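Local atomic coordinates of uncharacterized protein (Vibrio parahaemolyticus, PDB entry 1ZBP), a protein that is of unknown function but belongs to the ImpE family, whose members are probably linked to bacterial type VI secretion. Residues F135-T140 / Q256-I261; S143-I148 / W243-M248; S172-E177 / D195-G200. One frame throughout, in Å; residues are numbered along the deposited sequence.

The chain first runs through a series of helices, the last ending at residue 129, and then enters a mainly antiparallel beta region. Contact 1 closes the widest loop, pairing the first strand of the large sheet, 135-137, with its last strand in sequence, 257-260. Contact 2 is nested inside that loop and joins strand 140-147 to strand 242-245. Contact 3 is nested inside both and joins the hairpin strands 173-178 and 189-196. All three lie in the same eight-stranded sheet. Contact 1 touches the other two: Phe135 packs on Val145, and strand 257-260 bonds to strand 173-178. Contacts 2 and 3 do not touch.

Contact 1: residues F135-T140 / Q256-I261; sequences FLANDT and QNLQVI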
# COMPACT_ATOMS: atom_id res chain seq x y z
N PHE A 135 2.22 8.23 19.34
CA PHE A 135 1.88 6.82 19.31
C PHE A 135 2.82 5.95 20.11
O PHE A 135 3.95 6.33 20.44
CB PHE A 135 1.86 6.31 17.87
CG PHE A 135 0.59 6.59 17.14
CD1 PHE A 135 -0.50 5.74 17.29
CD2 PHE A 135 0.47 7.70 16.32
CE1 PHE A 135 -1.68 5.99 16.64
CE2 PHE A 135 -0.73 7.96 15.67
CZ PHE A 135 -1.80 7.10 15.82
N LEU A 136 2.33 4.76 20.42
CA LEU A 136 3.11 3.75 21.12
C LEU A 136 3.41 2.76 20.00
O LEU A 136 2.49 2.13 19.47
CB LEU A 136 2.27 3.09 22.21
CG LEU A 136 2.76 3.32 23.63
CD1 LEU A 136 2.67 4.78 23.97
CD2 LEU A 136 1.91 2.49 24.59
N ALA A 137 4.67 2.65 19.61
CA ALA A 137 5.05 1.75 18.53
C ALA A 137 5.90 0.61 19.05
O ALA A 137 7.05 0.80 19.44
CB ALA A 137 5.79 2.51 17.43
N ASN A 138 5.33 -0.60 19.03
CA ASN A 138 6.01 -1.78 19.54
C ASN A 138 6.26 -1.54 21.03
O ASN A 138 7.37 -1.77 21.53
CB ASN A 138 7.35 -2.02 18.81
CG ASN A 138 7.17 -2.39 17.33
OD1 ASN A 138 8.12 -2.33 16.54
ND2 ASN A 138 5.95 -2.78 16.95
N ASP A 139 5.24 -1.04 21.72
CA ASP A 139 5.32 -0.78 23.16
C ASP A 139 6.27 0.37 23.54
O ASP A 139 6.54 0.60 24.72
CB ASP A 139 5.74 -2.08 23.87
CG ASP A 139 5.37 -2.10 25.36
OD1 ASP A 139 5.82 -3.04 26.06
OD2 ASP A 139 4.64 -1.21 25.82
N THR A 140 6.79 1.10 22.55
CA THR A 140 7.70 2.23 22.85
C THR A 140 7.00 3.55 22.55
O THR A 140 6.32 3.67 21.54
CB THR A 140 9.00 2.14 22.02
OG1 THR A 140 9.74 0.97 22.38
CG2 THR A 140 9.87 3.38 22.26
N GLN A 256 4.93 -3.66 14.19
CA GLN A 256 3.93 -4.69 14.48
C GLN A 256 2.60 -4.08 14.94
O GLN A 256 1.55 -4.49 14.46
CB GLN A 256 4.41 -5.67 15.57
CG GLN A 256 5.38 -6.75 15.11
CD GLN A 256 6.78 -6.22 14.90
OE1 GLN A 256 7.36 -5.57 15.78
NE2 GLN A 256 7.35 -6.50 13.72
N ASN A 257 2.65 -3.13 15.87
CA ASN A 257 1.42 -2.51 16.36
C ASN A 257 1.56 -1.03 16.70
O ASN A 257 2.63 -0.54 17.05
CB ASN A 257 0.90 -3.22 17.62
CG ASN A 257 1.60 -4.54 17.89
OD1 ASN A 257 1.19 -5.59 17.37
ND2 ASN A 257 2.66 -4.49 18.70
N LEU A 258 0.45 -0.32 16.57
CA LEU A 258 0.40 1.09 16.93
C LEU A 258 -0.72 1.25 17.95
O LEU A 258 -1.81 0.71 17.77
CB LEU A 258 0.09 1.96 15.71
CG LEU A 258 1.26 2.35 14.81
CD1 LEU A 258 0.73 3.20 13.66
CD2 LEU A 258 2.30 3.11 15.61
N GLN A 259 -0.43 1.98 19.02
CA GLN A 259 -1.40 2.26 20.09
C GLN A 259 -1.37 3.77 20.32
O GLN A 259 -0.38 4.28 20.85
CB GLN A 259 -0.99 1.52 21.37
CG GLN A 259 -1.91 0.39 21.76
CD GLN A 259 -3.20 0.89 22.40
OE1 GLN A 259 -3.60 2.04 22.19
NE2 GLN A 259 -3.86 0.03 23.17
N VAL A 260 -2.44 4.46 19.93
CA VAL A 260 -2.53 5.92 20.08
C VAL A 260 -2.45 6.40 21.53
O VAL A 260 -2.95 5.75 22.45
CB VAL A 260 -3.85 6.46 19.43
CG1 VAL A 260 -5.07 6.03 20.27
CG2 VAL A 260 -3.80 7.97 19.29
N ILE A 261 -1.80 7.53 21.73
CA ILE A 261 -1.67 8.10 23.07
C ILE A 261 -2.95 8.90 23.31
O ILE A 261 -3.14 9.94 22.70
CB ILE A 261 -0.38 8.97 23.13
CG1 ILE A 261 0.82 8.04 23.00
CG2 ILE A 261 -0.32 9.78 24.43
CD1 ILE A 261 2.15 8.66 23.40
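The Phe135 ring reaches across to Val260 with its CD1 and CE1 side. CE1 lies 3.6 Å from Val260 CB, and CD1 lies 3.5 Å from Val260 CA. The approach is oblique. With CG anti to its carbonyl carbon (chi1 -83°), the ring swings across to strand 257-260. Val145, Ile170 and Ile173 also pack on this side chain. The amide planes of Asn138 and Gln256 are 14° apart, though the two side chains cross at about a right angle. Leu258 CD2 touches two side chains, 3.9 Å from Phe135 CB and 4.0 Å from Ala137 CB.

Strands 135-137 and 257-260 are antiparallel neighbours near the middle of the eight-stranded sheet. Leu136 and Gln259 form a hydrogen-bonded pair: Leu136 N donates to Gln259 O at 2.8 Å, and Gln259 N returns a bond to Leu136 O at 3.0 Å. The first donor is tilted 34° from the carbonyl plane, while the second lies in it. Leu258 CA also makes a CH...O contact to Leu136 O. Past Ala137, a weak 3.3 Å bond runs from Asn138 N to Asn257 O. There the chain reverses in a type I' turn, Ala137 to Thr140, and enters strand 140-147.

The sheet face carrying Leu136 and Gln259 is partly exposed. Their CB atoms touch, while Gln259 OE1 bonds to Lys262. Leu136 CD1 meets Ile261 CG1 at 3.9 Å, these two side chains also crossing at about a right angle.

Contact 2: residues S143-I148 / W243-M248; sequences SDVRDI and WLVGEM
Three backbone hydrogen bonds join Asp144, Arg146, Leu244 and Gly246. Gly246 N donates to Asp144 O at 2.7 Å. The side chain of Asp144 forms a salt bridge from OD2 to Arg130. Leu244 N reaches Arg146 O at 2.8 Å, with a C=O...N angle of 178°. Arg146 N donates to Leu244 O at 3.1 Å. CH...O contacts from Val145 CA and Val245 CA support this antiparallel ladder. Gly246, with positive phi, follows Val245 in a type II' turn that ends at Met248, a selenomethionine in this crystal. The turn links strand 242-245 to the outermost strand, 248-251.

A side-chain bond is added at the other end. Trp243 NE1 donates weakly to Asp147 OD2 at 3.1 Å. Asp147 CG is anti to the backbone N (chi1 -167°), which sets the carboxylate beside the CD1 and NE1 atoms of the indole. The two planes are 57° apart. Asp147 N lies over one face of the indole ring.

Outward from here the contact is apolar. Val145 CG1 packs on Trp243 CE3 at 3.9 Å. Its CG2 meets Val245 CG1 at 3.8 Å, the two valines lying side by side and pointing the same way. Ile148 CG1 approaches Leu244 CB at 4.2 Å.

The buried Asp147 has its strongest polar partner in Tyr210 OH, at OD1, which also bonds to Asp149 N. The weak indole bond is therefore probably secondary, and OD1 probably does most to orient the carboxylate.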
# COMPACT_ATOMS: atom_id res chain seq x y z
N SER A 143 6.46 10.79 20.38
CA SER A 143 5.58 11.97 20.37
C SER A 143 4.93 12.28 19.03
O SER A 143 4.05 13.14 18.96
CB SER A 143 6.35 13.21 20.82
OG SER A 143 7.29 13.58 19.83
N ASP A 144 5.35 11.59 17.97
CA ASP A 144 4.79 11.83 16.65
C ASP A 144 5.17 10.75 15.64
O ASP A 144 6.23 10.14 15.73
CB ASP A 144 5.23 13.21 16.16
CG ASP A 144 4.50 13.65 14.91
OD1 ASP A 144 3.36 13.18 14.67
OD2 ASP A 144 5.04 14.50 14.16
N VAL A 145 4.27 10.53 14.68
CA VAL A 145 4.45 9.52 13.64
C VAL A 145 3.94 10.01 12.28
O VAL A 145 2.85 10.58 12.15
CB VAL A 145 3.69 8.22 14.03
CG1 VAL A 145 3.65 7.26 12.87
CG2 VAL A 145 4.40 7.56 15.22
N ARG A 146 4.74 9.76 11.24
CA ARG A 146 4.35 10.17 9.91
C ARG A 146 5.16 9.40 8.87
O ARG A 146 6.26 8.96 9.15
CB ARG A 146 4.60 11.66 9.79
CG ARG A 146 3.88 12.31 8.66
CD ARG A 146 4.81 12.55 7.49
NE ARG A 146 5.93 13.41 7.84
CZ ARG A 146 6.54 14.19 6.97
NH1 ARG A 146 6.14 14.21 5.70
NH2 ARG A 146 7.57 14.96 7.35
N ASP A 147 4.60 9.21 7.67
CA ASP A 147 5.34 8.50 6.62
C ASP A 147 6.40 9.47 6.06
O ASP A 147 6.12 10.66 5.90
CB ASP A 147 4.39 8.08 5.49
CG ASP A 147 5.02 7.08 4.53
OD1 ASP A 147 6.13 7.34 4.02
OD2 ASP A 147 4.39 6.03 4.27
N ILE A 148 7.60 8.98 5.78
CA ILE A 148 8.66 9.85 5.26
C ILE A 148 8.27 10.44 3.91
O ILE A 148 8.53 11.62 3.64
CB ILE A 148 10.01 9.08 5.14
CG1 ILE A 148 10.56 8.77 6.54
CG2 ILE A 148 11.04 9.93 4.36
CD1 ILE A 148 11.83 7.90 6.54
N TRP A 243 8.93 4.91 7.95
CA TRP A 243 8.18 5.94 8.67
C TRP A 243 9.07 6.69 9.66
O TRP A 243 10.03 6.14 10.19
CB TRP A 243 7.01 5.33 9.47
CG TRP A 243 5.79 4.95 8.66
CD1 TRP A 243 5.66 4.98 7.31
CD2 TRP A 243 4.53 4.46 9.17
NE1 TRP A 243 4.41 4.54 6.94
CE2 TRP A 243 3.69 4.22 8.06
CE3 TRP A 243 4.03 4.20 10.46
CZ2 TRP A 243 2.39 3.74 8.19
CZ3 TRP A 243 2.72 3.72 10.59
CH2 TRP A 243 1.92 3.50 9.46
N LEU A 244 8.72 7.94 9.89
CA LEU A 244 9.45 8.76 10.84
C LEU A 244 8.68 8.64 12.16
O LEU A 244 7.56 9.14 12.27
CB LEU A 244 9.44 10.21 10.37
CG LEU A 244 10.26 11.22 11.18
CD1 LEU A 244 11.74 10.82 11.15
CD2 LEU A 244 10.07 12.61 10.58
N VAL A 245 9.26 7.96 13.15
CA VAL A 245 8.60 7.80 14.45
C VAL A 245 9.43 8.54 15.47
O VAL A 245 10.53 8.10 15.83
CB VAL A 245 8.48 6.31 14.89
CG1 VAL A 245 7.43 5.59 14.08
CG2 VAL A 245 9.81 5.62 14.71
N GLY A 246 8.92 9.67 15.93
CA GLY A 246 9.69 10.44 16.88
C GLY A 246 10.86 11.11 16.18
O GLY A 246 10.65 12.05 15.42
N GLU A 247 12.06 10.60 16.40
CA GLU A 247 13.29 11.17 15.83
C GLU A 247 14.05 10.21 14.94
O GLU A 247 15.08 10.57 14.38
CB GLU A 247 14.22 11.63 16.97
CG GLU A 247 13.72 12.83 17.76
CD GLU A 247 14.02 14.14 17.06
OE1 GLU A 247 15.22 14.53 17.00
OE2 GLU A 247 13.07 14.79 16.56
N MSE A 248 13.56 8.98 14.83
CA MSE A 248 14.20 7.94 14.03
C MSE A 248 13.38 7.55 12.79
O MSE A 248 12.24 7.97 12.62
CB MSE A 248 14.43 6.69 14.90
CG MSE A 248 13.14 6.16 15.57
SE MSE A 248 13.26 4.41 16.48
CE MSE A 248 12.43 3.29 15.13

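Contact 3: residues S172-E177 / D195-G200; sequences SINTLE and DIDGLG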
# COMPACT_ATOMS: atom_id res chain seq x y z
N SER A 172 -6.09 9.58 12.95
CA SER A 172 -7.39 8.95 13.17
C SER A 172 -7.25 7.52 13.68
O SER A 172 -8.25 6.87 13.96
CB SER A 172 -8.20 8.93 11.86
OG SER A 172 -8.75 10.20 11.57
N ILE A 173 -6.02 7.03 13.79
CA ILE A 173 -5.81 5.66 14.25
C ILE A 173 -5.76 5.54 15.77
O ILE A 173 -5.07 6.31 16.44
CB ILE A 173 -4.48 5.07 13.70
CG1 ILE A 173 -4.53 4.97 12.17
CG2 ILE A 173 -4.22 3.71 14.31
CD1 ILE A 173 -3.18 4.71 11.53
N ASN A 174 -6.50 4.56 16.29
CA ASN A 174 -6.53 4.26 17.71
C ASN A 174 -5.63 3.02 17.94
O ASN A 174 -4.72 3.06 18.76
CB ASN A 174 -7.96 3.97 18.17
CG ASN A 174 -8.91 5.15 17.96
OD1 ASN A 174 -8.63 6.29 18.35
ND2 ASN A 174 -10.04 4.87 17.33
N THR A 175 -5.88 1.93 17.22
CA THR A 175 -5.03 0.75 17.34
C THR A 175 -4.72 0.27 15.92
O THR A 175 -5.51 0.47 15.00
CB THR A 175 -5.70 -0.43 18.11
OG1 THR A 175 -6.96 -0.74 17.50
CG2 THR A 175 -5.90 -0.08 19.59
N LEU A 176 -3.55 -0.34 15.73
CA LEU A 176 -3.19 -0.84 14.41
C LEU A 176 -2.29 -2.04 14.61
O LEU A 176 -1.40 -2.02 15.45
CB LEU A 176 -2.47 0.24 13.58
CG LEU A 176 -2.24 0.06 12.07
CD1 LEU A 176 -1.03 -0.78 11.86
CD2 LEU A 176 -3.46 -0.57 11.40
N GLU A 177 -2.54 -3.10 13.86
CA GLU A 177 -1.73 -4.30 13.98
C GLU A 177 -1.37 -4.81 12.60
O GLU A 177 -2.24 -5.05 11.76
CB GLU A 177 -2.48 -5.38 14.76
CG GLU A 177 -1.71 -6.69 14.95
CD GLU A 177 -2.59 -7.87 15.37
OE1 GLU A 177 -2.05 -9.00 15.47
OE2 GLU A 177 -3.81 -7.67 15.60
N ASP A 195 -8.53 -0.11 14.21
CA ASP A 195 -9.61 0.52 14.95
C ASP A 195 -9.34 1.99 14.76
O ASP A 195 -8.59 2.59 15.52
CB ASP A 195 -9.55 0.16 16.44
CG ASP A 195 -10.56 0.93 17.28
OD1 ASP A 195 -10.64 0.66 18.50
OD2 ASP A 195 -11.27 1.81 16.75
N ILE A 196 -9.93 2.57 13.72
CA ILE A 196 -9.73 3.98 13.43
C ILE A 196 -11.06 4.73 13.52
O ILE A 196 -12.13 4.16 13.30
CB ILE A 196 -9.10 4.20 12.01
CG1 ILE A 196 -10.17 4.12 10.94
CG2 ILE A 196 -8.05 3.11 11.72
CD1 ILE A 196 -10.22 5.35 10.05
N ASP A 197 -10.97 6.01 13.85
CA ASP A 197 -12.14 6.87 13.95
C ASP A 197 -12.79 6.95 12.58
O ASP A 197 -12.12 7.21 11.59
CB ASP A 197 -11.72 8.26 14.42
CG ASP A 197 -11.02 8.23 15.76
OD1 ASP A 197 -10.26 9.18 16.08
OD2 ASP A 197 -11.24 7.24 16.50
N GLY A 198 -14.10 6.72 12.53
CA GLY A 198 -14.81 6.79 11.26
C GLY A 198 -15.04 5.44 10.59
O GLY A 198 -15.73 5.36 9.57
N LEU A 199 -14.46 4.38 11.16
CA LEU A 199 -14.60 3.03 10.63
C LEU A 199 -14.77 2.00 11.76
O LEU A 199 -15.20 0.88 11.52
CB LEU A 199 -13.39 2.65 9.78
CG LEU A 199 -13.08 3.50 8.54
CD1 LEU A 199 -11.76 3.06 7.92
CD2 LEU A 199 -14.21 3.39 7.55
N GLY A 200 -14.43 2.40 12.98
CA GLY A 200 -14.54 1.50 14.11
C GLY A 200 -13.56 0.35 13.97
O GLY A 200 -12.52 0.51 13.33
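Asp195 O is shared by two consecutive backbone nitrogens, Asn174 N at 3.0 Å and Thr175 N at 3.3 Å. This marks a beta bulge in the antiparallel hairpin of strands 173-178 and 189-196. The pairing passes from Ile173 with Ile196 to Thr175 with Asp195, so the register slips by one residue. The chain turns a corner at Asn174. On its other side this strand pairs with strand 257-260, where Asn174 and Leu176 bond to Val260 and Leu258.

At the bulge the Asn174 side chain points toward segment 195-200. A chi1 of -61° places CG beside the backbone N, and the amide reaches both Asp195 and Asp197. ND2 donates to Asp197 OD2 at 2.8 Å. The acceptor lies close to the amide plane, but ND2 meets OD2 from above the carboxylate plane, 38° out of it. Amide and carboxylate are turned 52° against each other. Weak bonds from ND2 also go to Asp195 OD2, at 3.3 Å, and to Asp195 O. One NH2 group thus serves both aspartates, which probably eases the repulsion between their charges.

Before the bulge, Asp197 N donates to Ser172 O at 2.9 Å, in the carbonyl plane. On the face carrying Ile173 and Ile196, both buried, Ile173 CG1 meets Ile196 CG2 at 4.0 Å. The two side chains cross obliquely, and Ile196 also packs on Val168 of strand 165-169.

A second bulge, of the classic type, follows where the chain turns back after Asp197. Leu199 and Gly200 both face Ile196. Gly198 and Gly200 have positive phi, which suits glycine. Ile196 O accepts from Gly200 N at 2.9 Å and from Leu199 N at 3.2 Å.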